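Local coordinates for protein catalase (Pseudomonas syringae, PDB 1M7S) that decomposes hydrogen peroxide into water and oxygen with a heme cofactor, protecting the cell from peroxide damage, at residues Y185-G190 with T238-G243; S214-K219 with P251-Y256; T56-E61 with N293-N298; S177-P182 with I218-P223. All blocks are in the same frame, centred on the assembly; numbering follows the deposited sequence.

All four contacts lie in the catalase family region and belong to the beta-barrel part of the fold and the segments packed against it. Contacts 2 and 3 reach the same antiparallel sheet, in which strands 252-260 and 284-295 are neighbours; their centres are about 17 Å apart. Contact 1 touches both, its centre about 10 Å from that of contact 2 and 12 Å from that of contact 3. It also meets contact 4 through Phe187 O and Lys219 N. Contact 4 shares Ile218 and Lys219 with contact 2. Along the chain, contact 3 encloses the other three, and the segments of contact 1 alternate with those of contacts 2 and 4. The group thus ties the barrel strands to helix 236-246 and segments 177-190 and 214-223.

Contact 1: Y185-G190 with T238-G243; sequences YRFMDG and TNDLVG
Arg186 and Asp240 form a side-on, two-nitrogen salt bridge that fastens the loop before strand 190-191 to helix 236-246, beside the catalase beta barrel. Arg186 NE donates to Asp240 OD1 at 3.0 Å in a nearly straight bond (177°), meeting it from above the carboxylate plane. Arg186 NH2 reaches Asp240 OD2 at 2.8 Å on the syn side, but well out of that plane. Both oxygens lie close to the guanidinium plane, but the carboxylate is turned 39° against it. With chi1 at 173°, CG of Asp240 points away from the backbone N, and the carboxylate reaches out to the loop. Phe187 CZ lies over one face of the guanidinium, offset toward its rim, while the ring edge of Phe187 meets Asp240 OD2. The aliphatic part of Arg186 packs on the helix too, with CG 3.9 Å from Leu241 CD1. Further out, Leu241 also touches Thr56 and Val58 of strand 55-64. The Tyr185 ring stacks with Phe89; the Tyr185 side chain is about 8 Å from that of His52, a predicted active-site residue. A water links the Tyr185 backbone to the Asp240 carboxylate: it accepts from Tyr185 N at 2.7 Å and donates to Asp240 OD1 at 2.8 Å.

Contact 2: S214-K219 with P251-Y256; sequences SLQGIK and PKWDLY
Ser214 and Trp253 make an antiparallel, non-hydrogen-bonded beta pair, 4.6 Å between their CA atoms, where strand 205-214 ends against strand 252-260 in the barrel sheet. Just past it, Leu215 N donates to Lys252 O at 3.0 Å. The chain then leaves the sheet through an ST turn, in which Ser214 OG accepts from Gln216 N. The Gln216 side chain now takes the place of a strand neighbour. Its chain bends at chi2 (67°), which brings the amide back to the backbone of Lys252. Gln216 OE1 accepts from Lys252 N at 2.9 Å in an almost straight bond. Gln216 NE2 donates to Lys252 O at 3.2 Å, with a more bent geometry. Leu215 N and Gln216 NE2 approach Lys252 O from opposite faces of its carbonyl plane, which grips that oxygen from two sides. Gln216 NE2 also lies over one face of the Trp253 indole, offset toward the rim, and bonds to Arg186 O. Trp253 NE1 donates to Met188 O. On the outer side, Leu215 is exposed and spreads its two methyls over Lys252 and Asp254, whose OD1 is bonded to Gln289. Leu215 CD1 is in van der Waals contact with Lys252 NZ, and Leu215 CD2 lies 3.6 Å from Asp254 OD2.

Contact 3: T56-E61 with N293-N298; sequences TGVKGE and NKNVDN
Lys59 and Lys294 face each other on two paired antiparallel strands, with their side chains on the same face of the sheet and their CB atoms 3.9 Å apart. Beyond CB the two chains separate. The chain of Lys59 bends at chi3 (-76°) and passes alongside Asn295 and Val296, where its CE lies 4.1 Å from Asn295 O. Its ammonium forms a salt bridge with Glu302, while Asp297 OD1 is 4.3 Å from Lys59 NZ, beyond a salt bridge. Asp297 OD1 instead bonds to His369 of a third subunit. On the other face, Val58 turns its CG1 to Asn295 OD1, the two side chains crossing at a slant. Leu241 and Ile245 of helix 236-246 cover Val58 there. Val296 points its CG1 at the backbone of strand 55-64 and meets Gly57 O at 3.4 Å. A water sits beside it: it donates to Gly57 O and Asn295 OD1 and accepts from Val296 N. At the other end, Asn293 has its CG between its backbone N and carbonyl carbon (chi1 56°), and its ND2 packs against Gly60 CA at 3.6 Å. Lys59 N donates to Lys294 O at 2.8 Å. Lys59 O in turn takes two backbone donors, Asn293 N at 2.9 Å and Lys294 N at 3.1 Å. Two residues thus stand opposite one, which makes this a classic beta bulge in the antiparallel barrel of the catalase fold.

Contact 4: S177-P182 with I218-P223; sequences SNEGTP and IKNLDP
Thr181 and Leu221 are joined by two hydrogen bonds at the tight centre of this contact, where two loops of the catalase fold meet, one after helix 169-176 and one leading into helix 223-232. Beside them Pro182 and Asn220 form a single backbone bridge, with CA atoms 4.2 Å apart. Leu221 N donates to Thr181 O at 2.8 Å, and Thr181 OG1 donates back to Leu221 O at 2.9 Å. The hydroxyl gets there because OG1 lies between the backbone N and carbonyl carbon of Thr181 (chi1 51°). It meets Leu221 O from a direction tilted out of the carbonyl plane. Leu221 CB packs on Thr181 O, and its side chain continues to Val226 and Val229 of the helix. Asn178, in the 3-10 turn 178-180, closes the same side: its CB touches Leu221 O, and its amide runs beside Asp222, pointing the same way, with the planes 61° apart. Asn178 ND2 bonds to Asp429 of helix 424-438. Asp222, the N-cap of helix 223-232, forms a salt bridge to Lys425 of that same helix 424-438. Through these two residues the paired loops are also tied to helix 424-438. The other end is looser. Ile218 and Lys219 are exposed, and Ile218 CG2 comes no closer than 4.0 Å to Glu179 OE1. Glu179 bends at chi2 and crosses Asn220 at a slant, its carboxylate nearly perpendicular to the amide. One weak hydrogen bond spans them, from Asn220 ND2 to Glu179 OE1 at 2.9 Å.

Contact 1: Y185-G190 with T238-G243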
loop_
_atom_site.group_PDB
_atom_site.type_symbol
_atom_site.label_atom_id
_atom_site.label_comp_id
_atom_site.label_asym_id
_atom_site.label_seq_id
_atom_site.Cartn_x
_atom_site.Cartn_y
_atom_site.Cartn_z
ATOM N N TYR A 185 -18.225 23.923 17.000
ATOM C CA TYR A 185 -18.432 23.945 15.536
ATOM C C TYR A 185 -19.832 24.500 15.212
ATOM O O TYR A 185 -20.030 25.142 14.168
ATOM C CB TYR A 185 -18.318 22.558 14.939
ATOM C CG TYR A 185 -16.912 21.978 14.931
ATOM C CD1 TYR A 185 -15.863 22.710 14.377
ATOM C CD2 TYR A 185 -16.733 20.680 15.383
ATOM C CE1 TYR A 185 -14.593 22.161 14.322
ATOM C CE2 TYR A 185 -15.462 20.104 15.304
ATOM C CZ TYR A 185 -14.434 20.855 14.792
ATOM O OH TYR A 185 -13.169 20.286 14.753
ATOM N N ARG A 186 -20.744 24.340 16.174
ATOM C CA ARG A 186 -22.090 24.879 16.030
ATOM C C ARG A 186 -22.093 26.407 16.118
ATOM O O ARG A 186 -23.067 27.016 15.687
ATOM C CB ARG A 186 -23.004 24.420 17.217
ATOM C CG ARG A 186 -23.154 22.905 17.265
ATOM C CD ARG A 186 -24.234 22.540 18.337
ATOM N NE ARG A 186 -23.690 22.820 19.666
ATOM C CZ ARG A 186 -24.443 23.157 20.699
ATOM N NH1 ARG A 186 -25.764 23.275 20.470
ATOM N NH2 ARG A 186 -23.925 23.368 21.904
ATOM N N PHE A 187 -21.082 27.036 16.653
ATOM C CA PHE A 187 -20.956 28.454 16.860
ATOM C C PHE A 187 -19.913 29.097 15.942
ATOM O O PHE A 187 -19.225 30.007 16.367
ATOM C CB PHE A 187 -20.640 28.735 18.346
ATOM C CG PHE A 187 -21.664 28.055 19.229
ATOM C CD1 PHE A 187 -21.285 26.952 19.984
ATOM C CD2 PHE A 187 -22.970 28.485 19.282
ATOM C CE1 PHE A 187 -22.185 26.287 20.796
ATOM C CE2 PHE A 187 -23.901 27.823 20.084
ATOM C CZ PHE A 187 -23.521 26.722 20.838
ATOM N N MET A 188 -19.844 28.605 14.725
ATOM C CA MET A 188 -18.973 29.197 13.726
ATOM C C MET A 188 -19.724 29.257 12.388
ATOM O O MET A 188 -20.528 28.369 12.087
ATOM C CB MET A 188 -17.653 28.478 13.466
ATOM C CG MET A 188 -17.654 27.123 12.806
ATOM S SD MET A 188 -15.986 26.362 12.909
ATOM C CE MET A 188 -16.262 25.198 11.553
ATOM N N ASP A 189 -19.279 30.179 11.553
ATOM C CA ASP A 189 -19.830 30.204 10.198
ATOM C C ASP A 189 -18.968 29.303 9.316
ATOM O O ASP A 189 -17.956 28.781 9.742
ATOM C CB ASP A 189 -19.804 31.621 9.622
ATOM C CG ASP A 189 -20.909 32.542 10.073
ATOM O OD1 ASP A 189 -21.777 32.157 10.875
ATOM O OD2 ASP A 189 -20.899 33.715 9.584
ATOM N N GLY A 190 -19.377 29.136 8.060
ATOM C CA GLY A 190 -18.589 28.372 7.098
ATOM C C GLY A 190 -18.538 29.214 5.815
ATOM O O GLY A 190 -19.403 30.075 5.548
ATOM N N THR A 238 -15.628 18.161 19.548
ATOM C CA THR A 238 -16.378 16.923 19.243
ATOM C C THR A 238 -17.488 16.704 20.277
ATOM O O THR A 238 -18.648 16.302 19.980
ATOM C CB THR A 238 -15.441 15.700 19.199
ATOM O OG1 THR A 238 -14.531 15.821 18.078
ATOM C CG2 THR A 238 -16.224 14.409 18.993
ATOM N N ASN A 239 -17.123 16.891 21.537
ATOM C CA ASN A 239 -18.090 16.686 22.621
ATOM C C ASN A 239 -19.306 17.595 22.481
ATOM O O ASN A 239 -20.444 17.150 22.701
ATOM C CB ASN A 239 -17.413 16.999 23.967
ATOM C CG ASN A 239 -16.906 15.710 24.602
ATOM O OD1 ASN A 239 -17.714 14.765 24.705
ATOM N ND2 ASN A 239 -15.653 15.757 25.004
ATOM N N ASP A 240 -19.073 18.873 22.226
ATOM C CA ASP A 240 -20.125 19.869 22.043
ATOM C C ASP A 240 -21.086 19.486 20.915
ATOM O O ASP A 240 -22.308 19.618 21.058
ATOM C CB ASP A 240 -19.519 21.233 21.714
ATOM C CG ASP A 240 -20.588 22.275 21.350
ATOM O OD1 ASP A 240 -20.757 22.552 20.135
ATOM O OD2 ASP A 240 -21.225 22.786 22.282
ATOM N N LEU A 241 -20.555 19.019 19.791
ATOM C CA LEU A 241 -21.378 18.692 18.634
ATOM C C LEU A 241 -22.118 17.391 18.811
ATOM O O LEU A 241 -23.342 17.354 18.582
ATOM C CB LEU A 241 -20.563 18.693 17.340
ATOM C CG LEU A 241 -21.306 18.339 16.047
ATOM C CD1 LEU A 241 -22.451 19.358 15.851
ATOM C CD2 LEU A 241 -20.342 18.368 14.866
ATOM N N VAL A 242 -21.412 16.310 19.186
ATOM C CA VAL A 242 -22.042 15.010 19.350
ATOM C C VAL A 242 -23.087 15.093 20.471
ATOM O O VAL A 242 -24.221 14.638 20.276
ATOM C CB VAL A 242 -20.984 13.927 19.596
ATOM C CG1 VAL A 242 -21.635 12.602 20.003
ATOM C CG2 VAL A 242 -20.047 13.860 18.384
ATOM N N GLY A 243 -22.762 15.804 21.525
ATOM C CA GLY A 243 -23.615 16.104 22.650
ATOM C C GLY A 243 -24.927 16.769 22.254
ATOM O O GLY A 243 -26.006 16.294 22.671
HETATM O O HOH W 1 -18.954 21.612 18.234
#

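Contact 2: S214-K219 with P251-Y256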
loop_
_atom_site.group_PDB
_atom_site.type_symbol
_atom_site.label_atom_id
_atom_site.label_comp_id
_atom_site.label_asym_id
_atom_site.label_seq_id
_atom_site.Cartn_x
_atom_site.Cartn_y
_atom_site.Cartn_z
ATOM N N SER A 214 -24.224 30.735 10.623
ATOM C CA SER A 214 -24.688 30.006 11.793
ATOM C C SER A 214 -25.965 30.590 12.417
ATOM O O SER A 214 -26.010 31.783 12.723
ATOM C CB SER A 214 -23.618 30.045 12.908
ATOM O OG SER A 214 -24.175 29.339 14.030
ATOM N N LEU A 215 -26.969 29.751 12.578
ATOM C CA LEU A 215 -28.229 30.153 13.197
ATOM C C LEU A 215 -28.128 30.029 14.706
ATOM O O LEU A 215 -29.030 30.469 15.413
ATOM C CB LEU A 215 -29.444 29.411 12.626
ATOM C CG LEU A 215 -29.569 29.614 11.083
ATOM C CD1 LEU A 215 -30.843 28.954 10.576
ATOM C CD2 LEU A 215 -29.529 31.078 10.695
ATOM N N GLN A 216 -26.975 29.564 15.237
ATOM C CA GLN A 216 -26.761 29.527 16.682
ATOM C C GLN A 216 -25.949 30.733 17.110
ATOM O O GLN A 216 -25.719 30.944 18.299
ATOM C CB GLN A 216 -26.006 28.248 17.063
ATOM C CG GLN A 216 -26.749 26.973 16.795
ATOM C CD GLN A 216 -26.985 26.643 15.351
ATOM O OE1 GLN A 216 -28.137 26.513 14.912
ATOM N NE2 GLN A 216 -25.912 26.475 14.580
ATOM N N GLY A 217 -25.420 31.495 16.145
ATOM C CA GLY A 217 -24.591 32.647 16.447
ATOM C C GLY A 217 -23.109 32.194 16.473
ATOM O O GLY A 217 -22.797 31.014 16.292
ATOM N N ILE A 218 -22.263 33.182 16.648
ATOM C CA ILE A 218 -20.821 33.019 16.753
ATOM C C ILE A 218 -20.389 33.089 18.213
ATOM O O ILE A 218 -20.660 34.066 18.930
ATOM C CB ILE A 218 -20.064 34.161 16.031
ATOM C CG1 ILE A 218 -20.461 34.242 14.564
ATOM C CG2 ILE A 218 -18.541 33.996 16.155
ATOM C CD1 ILE A 218 -20.543 32.932 13.832
ATOM N N LYS A 219 -19.637 32.060 18.641
ATOM C CA LYS A 219 -19.139 32.077 20.013
ATOM C C LYS A 219 -17.686 31.589 19.992
ATOM O O LYS A 219 -17.444 30.447 19.636
ATOM C CB LYS A 219 -19.959 31.093 20.835
ATOM C CG LYS A 219 -20.237 31.433 22.284
ATOM C CD LYS A 219 -21.503 30.717 22.776
ATOM C CE LYS A 219 -22.686 31.040 21.871
ATOM N NZ LYS A 219 -23.975 30.476 22.374
ATOM N N PRO A 251 -28.003 21.749 15.205
ATOM C CA PRO A 251 -27.456 23.005 14.690
ATOM C C PRO A 251 -27.869 23.193 13.242
ATOM O O PRO A 251 -27.988 22.265 12.438
ATOM C CB PRO A 251 -25.914 22.878 14.789
ATOM C CG PRO A 251 -25.754 21.375 14.649
ATOM C CD PRO A 251 -26.954 20.731 15.336
ATOM N N LYS A 252 -28.129 24.463 12.910
ATOM C CA LYS A 252 -28.472 24.854 11.556
ATOM C C LYS A 252 -27.673 26.032 11.006
ATOM O O LYS A 252 -27.240 26.945 11.696
ATOM C CB LYS A 252 -29.948 25.329 11.530
ATOM C CG LYS A 252 -30.880 24.107 11.698
ATOM C CD LYS A 252 -32.291 24.544 12.137
ATOM C CE LYS A 252 -32.774 25.836 11.586
ATOM N NZ LYS A 252 -32.660 27.046 12.439
ATOM N N TRP A 253 -27.583 26.020 9.649
ATOM C CA TRP A 253 -26.916 27.110 8.966
ATOM C C TRP A 253 -27.711 27.485 7.689
ATOM O O TRP A 253 -28.186 26.630 6.969
ATOM C CB TRP A 253 -25.523 26.703 8.510
ATOM C CG TRP A 253 -24.469 26.567 9.565
ATOM C CD1 TRP A 253 -23.486 27.456 9.883
ATOM C CD2 TRP A 253 -24.304 25.431 10.407
ATOM N NE1 TRP A 253 -22.715 26.933 10.924
ATOM C CE2 TRP A 253 -23.194 25.671 11.227
ATOM C CE3 TRP A 253 -24.970 24.187 10.516
ATOM C CZ2 TRP A 253 -22.750 24.747 12.165
ATOM C CZ3 TRP A 253 -24.549 23.285 11.471
ATOM C CH2 TRP A 253 -23.415 23.552 12.297
ATOM N N ASP A 254 -27.905 28.772 7.481
ATOM C CA ASP A 254 -28.518 29.296 6.266
ATOM C C ASP A 254 -27.398 29.475 5.238
ATOM O O ASP A 254 -26.318 29.980 5.602
ATOM C CB ASP A 254 -29.217 30.632 6.504
ATOM C CG ASP A 254 -30.661 30.425 7.012
ATOM O OD1 ASP A 254 -31.182 29.304 6.918
ATOM O OD2 ASP A 254 -31.236 31.411 7.517
ATOM N N LEU A 255 -27.645 29.022 4.017
ATOM C CA LEU A 255 -26.662 29.210 2.936
ATOM C C LEU A 255 -26.973 30.468 2.143
ATOM O O LEU A 255 -28.093 30.638 1.619
ATOM C CB LEU A 255 -26.681 27.989 1.998
ATOM C CG LEU A 255 -25.701 27.988 0.821
ATOM C CD1 LEU A 255 -24.251 28.073 1.367
ATOM C CD2 LEU A 255 -25.908 26.771 -0.047
ATOM N N TYR A 256 -25.968 31.331 2.042
ATOM C CA TYR A 256 -26.031 32.530 1.233
ATOM C C TYR A 256 -25.030 32.545 0.071
ATOM O O TYR A 256 -23.907 32.012 0.190
ATOM C CB TYR A 256 -25.759 33.756 2.108
ATOM C CG TYR A 256 -26.831 34.110 3.093
ATOM C CD1 TYR A 256 -26.879 33.439 4.316
ATOM C CD2 TYR A 256 -27.776 35.109 2.841
ATOM C CE1 TYR A 256 -27.851 33.750 5.251
ATOM C CE2 TYR A 256 -28.763 35.420 3.768
ATOM C CZ TYR A 256 -28.794 34.723 4.956
ATOM O OH TYR A 256 -29.742 34.979 5.907
#

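Contact 3: T56-E61 with N293-N298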
loop_
_atom_site.group_PDB
_atom_site.type_symbol
_atom_site.label_atom_id
_atom_site.label_comp_id
_atom_site.label_asym_id
_atom_site.label_seq_id
_atom_site.Cartn_x
_atom_site.Cartn_y
_atom_site.Cartn_z
ATOM N N THR A 56 -14.557 15.663 13.021
ATOM C CA THR A 56 -15.812 15.158 13.547
ATOM C C THR A 56 -16.846 15.106 12.400
ATOM O O THR A 56 -17.000 16.179 11.824
ATOM C CB THR A 56 -16.410 16.116 14.604
ATOM O OG1 THR A 56 -15.428 16.462 15.592
ATOM C CG2 THR A 56 -17.596 15.457 15.303
ATOM N N GLY A 57 -17.529 13.973 12.222
ATOM C CA GLY A 57 -18.471 13.870 11.110
ATOM C C GLY A 57 -19.863 13.643 11.676
ATOM O O GLY A 57 -20.056 13.107 12.763
ATOM N N VAL A 58 -20.823 14.260 10.981
ATOM C CA VAL A 58 -22.234 14.149 11.307
ATOM C C VAL A 58 -23.013 14.175 9.979
ATOM O O VAL A 58 -22.489 14.400 8.896
ATOM C CB VAL A 58 -22.730 15.309 12.169
ATOM C CG1 VAL A 58 -22.142 15.380 13.616
ATOM C CG2 VAL A 58 -22.401 16.632 11.496
ATOM N N LYS A 59 -24.314 13.861 10.095
ATOM C CA LYS A 59 -25.139 13.767 8.886
ATOM C C LYS A 59 -26.353 14.665 9.007
ATOM O O LYS A 59 -26.729 14.981 10.121
ATOM C CB LYS A 59 -25.578 12.298 8.760
ATOM C CG LYS A 59 -24.494 11.421 8.180
ATOM C CD LYS A 59 -24.888 9.996 7.899
ATOM C CE LYS A 59 -24.961 9.170 9.174
ATOM N NZ LYS A 59 -25.038 7.706 8.805
ATOM N N GLY A 60 -26.945 15.090 7.902
ATOM C CA GLY A 60 -28.151 15.967 8.072
ATOM C C GLY A 60 -28.764 16.085 6.638
ATOM O O GLY A 60 -28.666 15.175 5.832
ATOM N N GLU A 61 -29.383 17.242 6.433
ATOM C CA GLU A 61 -30.024 17.459 5.128
ATOM C C GLU A 61 -29.984 18.935 4.773
ATOM O O GLU A 61 -29.996 19.720 5.700
ATOM C CB GLU A 61 -31.519 17.036 5.187
ATOM C CG GLU A 61 -31.786 15.553 5.051
ATOM C CD GLU A 61 -32.347 15.054 3.752
ATOM O OE1 GLU A 61 -32.683 13.846 3.632
ATOM O OE2 GLU A 61 -32.509 15.861 2.805
ATOM N N ASN A 293 -28.411 16.585 11.906
ATOM C CA ASN A 293 -29.207 16.004 13.016
ATOM C C ASN A 293 -28.997 14.540 13.255
ATOM O O ASN A 293 -29.877 13.951 13.926
ATOM C CB ASN A 293 -30.676 16.257 12.613
ATOM C CG ASN A 293 -31.001 15.688 11.269
ATOM O OD1 ASN A 293 -32.025 16.173 10.728
ATOM N ND2 ASN A 293 -30.293 14.741 10.686
ATOM N N LYS A 294 -27.868 13.986 12.801
ATOM C CA LYS A 294 -27.642 12.572 13.081
ATOM C C LYS A 294 -26.137 12.311 13.336
ATOM O O LYS A 294 -25.367 12.749 12.486
ATOM C CB LYS A 294 -27.945 11.738 11.869
ATOM C CG LYS A 294 -28.674 10.420 12.099
ATOM C CD LYS A 294 -30.030 10.622 11.398
ATOM C CE LYS A 294 -31.214 10.034 12.161
ATOM N NZ LYS A 294 -32.490 10.587 11.564
ATOM N N ASN A 295 -25.817 11.624 14.409
ATOM C CA ASN A 295 -24.429 11.214 14.613
ATOM C C ASN A 295 -24.131 10.003 13.749
ATOM O O ASN A 295 -25.025 9.245 13.314
ATOM C CB ASN A 295 -24.134 10.876 16.085
ATOM C CG ASN A 295 -23.991 12.161 16.883
ATOM O OD1 ASN A 295 -23.225 13.067 16.532
ATOM N ND2 ASN A 295 -24.734 12.251 17.993
ATOM N N VAL A 296 -22.839 9.782 13.456
ATOM C CA VAL A 296 -22.455 8.601 12.660
ATOM C C VAL A 296 -22.619 7.301 13.452
ATOM O O VAL A 296 -22.639 7.355 14.676
ATOM C CB VAL A 296 -20.985 8.716 12.215
ATOM C CG1 VAL A 296 -20.780 10.015 11.418
ATOM C CG2 VAL A 296 -20.058 8.680 13.421
ATOM N N ASP A 297 -22.624 6.179 12.740
ATOM C CA ASP A 297 -22.721 4.895 13.441
ATOM C C ASP A 297 -21.326 4.358 13.769
ATOM O O ASP A 297 -21.152 3.726 14.820
ATOM C CB ASP A 297 -23.415 3.929 12.487
ATOM C CG ASP A 297 -24.911 4.254 12.349
ATOM O OD1 ASP A 297 -25.420 4.120 11.220
ATOM O OD2 ASP A 297 -25.573 4.598 13.326
ATOM N N ASN A 298 -20.380 4.599 12.854
ATOM C CA ASN A 298 -18.992 4.112 13.136
ATOM C C ASN A 298 -17.993 5.169 12.689
ATOM O O ASN A 298 -17.982 5.496 11.488
ATOM C CB ASN A 298 -18.801 2.781 12.428
ATOM C CG ASN A 298 -17.424 2.163 12.632
ATOM O OD1 ASN A 298 -16.479 2.260 11.840
ATOM N ND2 ASN A 298 -17.308 1.446 13.763
HETATM O O HOH W 2 -21.374 11.880 14.834
HETATM O O HOH W 3 -26.087 7.183 11.825
#

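Contact 4: S177-P182 with I218-P223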
loop_
_atom_site.group_PDB
_atom_site.type_symbol
_atom_site.label_atom_id
_atom_site.label_comp_id
_atom_site.label_asym_id
_atom_site.label_seq_id
_atom_site.Cartn_x
_atom_site.Cartn_y
_atom_site.Cartn_z
ATOM N N SER A 177 -6.741 36.253 16.210
ATOM C CA SER A 177 -7.892 36.834 16.896
ATOM C C SER A 177 -8.559 35.659 17.614
ATOM O O SER A 177 -8.236 34.485 17.405
ATOM C CB SER A 177 -8.896 37.432 15.905
ATOM O OG SER A 177 -9.680 36.391 15.328
ATOM N N ASN A 178 -9.624 35.936 18.396
ATOM C CA ASN A 178 -10.357 34.847 19.034
ATOM C C ASN A 178 -11.181 33.971 18.107
ATOM O O ASN A 178 -11.484 32.831 18.481
ATOM C CB ASN A 178 -11.288 35.385 20.139
ATOM C CG ASN A 178 -10.493 36.021 21.257
ATOM O OD1 ASN A 178 -9.373 35.612 21.502
ATOM N ND2 ASN A 178 -10.996 37.044 21.950
ATOM N N GLU A 179 -11.268 34.262 16.808
ATOM C CA GLU A 179 -11.897 33.383 15.820
ATOM C C GLU A 179 -11.054 32.129 15.614
ATOM O O GLU A 179 -11.478 31.078 15.136
ATOM C CB GLU A 179 -12.011 34.097 14.466
ATOM C CG GLU A 179 -12.840 35.371 14.523
ATOM C CD GLU A 179 -14.315 35.125 14.726
ATOM O OE1 GLU A 179 -14.803 33.972 14.727
ATOM O OE2 GLU A 179 -15.072 36.115 14.901
ATOM N N GLY A 180 -9.772 32.228 15.959
ATOM C CA GLY A 180 -8.853 31.088 15.925
ATOM C C GLY A 180 -9.170 30.034 16.973
ATOM O O GLY A 180 -8.750 28.855 16.849
ATOM N N THR A 181 -9.999 30.317 17.994
ATOM C CA THR A 181 -10.379 29.307 18.981
ATOM C C THR A 181 -11.879 29.339 19.292
ATOM O O THR A 181 -12.348 29.915 20.291
ATOM C CB THR A 181 -9.611 29.534 20.298
ATOM O OG1 THR A 181 -9.781 30.928 20.684
ATOM C CG2 THR A 181 -8.110 29.313 20.213
ATOM N N PRO A 182 -12.674 28.688 18.477
ATOM C CA PRO A 182 -14.129 28.590 18.599
ATOM C C PRO A 182 -14.586 27.830 19.838
ATOM O O PRO A 182 -13.931 26.861 20.274
ATOM C CB PRO A 182 -14.651 27.835 17.348
ATOM C CG PRO A 182 -13.462 27.980 16.407
ATOM C CD PRO A 182 -12.218 27.967 17.269
ATOM N N ILE A 218 -22.263 33.182 16.648
ATOM C CA ILE A 218 -20.821 33.019 16.753
ATOM C C ILE A 218 -20.389 33.089 18.213
ATOM O O ILE A 218 -20.660 34.066 18.930
ATOM C CB ILE A 218 -20.064 34.161 16.031
ATOM C CG1 ILE A 218 -20.461 34.242 14.564
ATOM C CG2 ILE A 218 -18.541 33.996 16.155
ATOM C CD1 ILE A 218 -20.543 32.932 13.832
ATOM N N LYS A 219 -19.637 32.060 18.641
ATOM C CA LYS A 219 -19.139 32.077 20.013
ATOM C C LYS A 219 -17.686 31.589 19.992
ATOM O O LYS A 219 -17.444 30.447 19.636
ATOM C CB LYS A 219 -19.959 31.093 20.835
ATOM C CG LYS A 219 -20.237 31.433 22.284
ATOM C CD LYS A 219 -21.503 30.717 22.776
ATOM C CE LYS A 219 -22.686 31.040 21.871
ATOM N NZ LYS A 219 -23.975 30.476 22.374
ATOM N N ASN A 220 -16.779 32.411 20.463
ATOM C CA ASN A 220 -15.371 32.074 20.554
ATOM C C ASN A 220 -14.882 32.132 22.002
ATOM O O ASN A 220 -15.423 32.821 22.886
ATOM C CB ASN A 220 -14.594 33.151 19.739
ATOM C CG ASN A 220 -14.980 33.091 18.275
ATOM O OD1 ASN A 220 -15.088 32.004 17.711
ATOM N ND2 ASN A 220 -15.185 34.224 17.636
ATOM N N LEU A 221 -13.759 31.448 22.224
ATOM C CA LEU A 221 -13.096 31.446 23.513
ATOM C C LEU A 221 -11.966 32.467 23.469
ATOM O O LEU A 221 -11.336 32.584 22.418
ATOM C CB LEU A 221 -12.458 30.063 23.785
ATOM C CG LEU A 221 -13.418 28.899 23.790
ATOM C CD1 LEU A 221 -12.659 27.568 23.864
ATOM C CD2 LEU A 221 -14.424 28.966 24.945
ATOM N N ASP A 222 -11.700 33.153 24.577
ATOM C CA ASP A 222 -10.531 34.046 24.596
ATOM C C ASP A 222 -9.415 33.212 25.199
ATOM O O ASP A 222 -9.614 32.061 25.617
ATOM C CB ASP A 222 -10.858 35.384 25.242
ATOM C CG ASP A 222 -11.170 35.278 26.712
ATOM O OD1 ASP A 222 -11.743 36.266 27.236
ATOM O OD2 ASP A 222 -10.837 34.274 27.380
ATOM N N PRO A 223 -8.194 33.687 25.175
ATOM C CA PRO A 223 -7.015 32.938 25.585
ATOM C C PRO A 223 -7.111 32.279 26.951
ATOM O O PRO A 223 -6.762 31.094 27.099
ATOM C CB PRO A 223 -5.797 33.858 25.384
ATOM C CG PRO A 223 -6.347 34.812 24.348
ATOM C CD PRO A 223 -7.835 34.993 24.590
#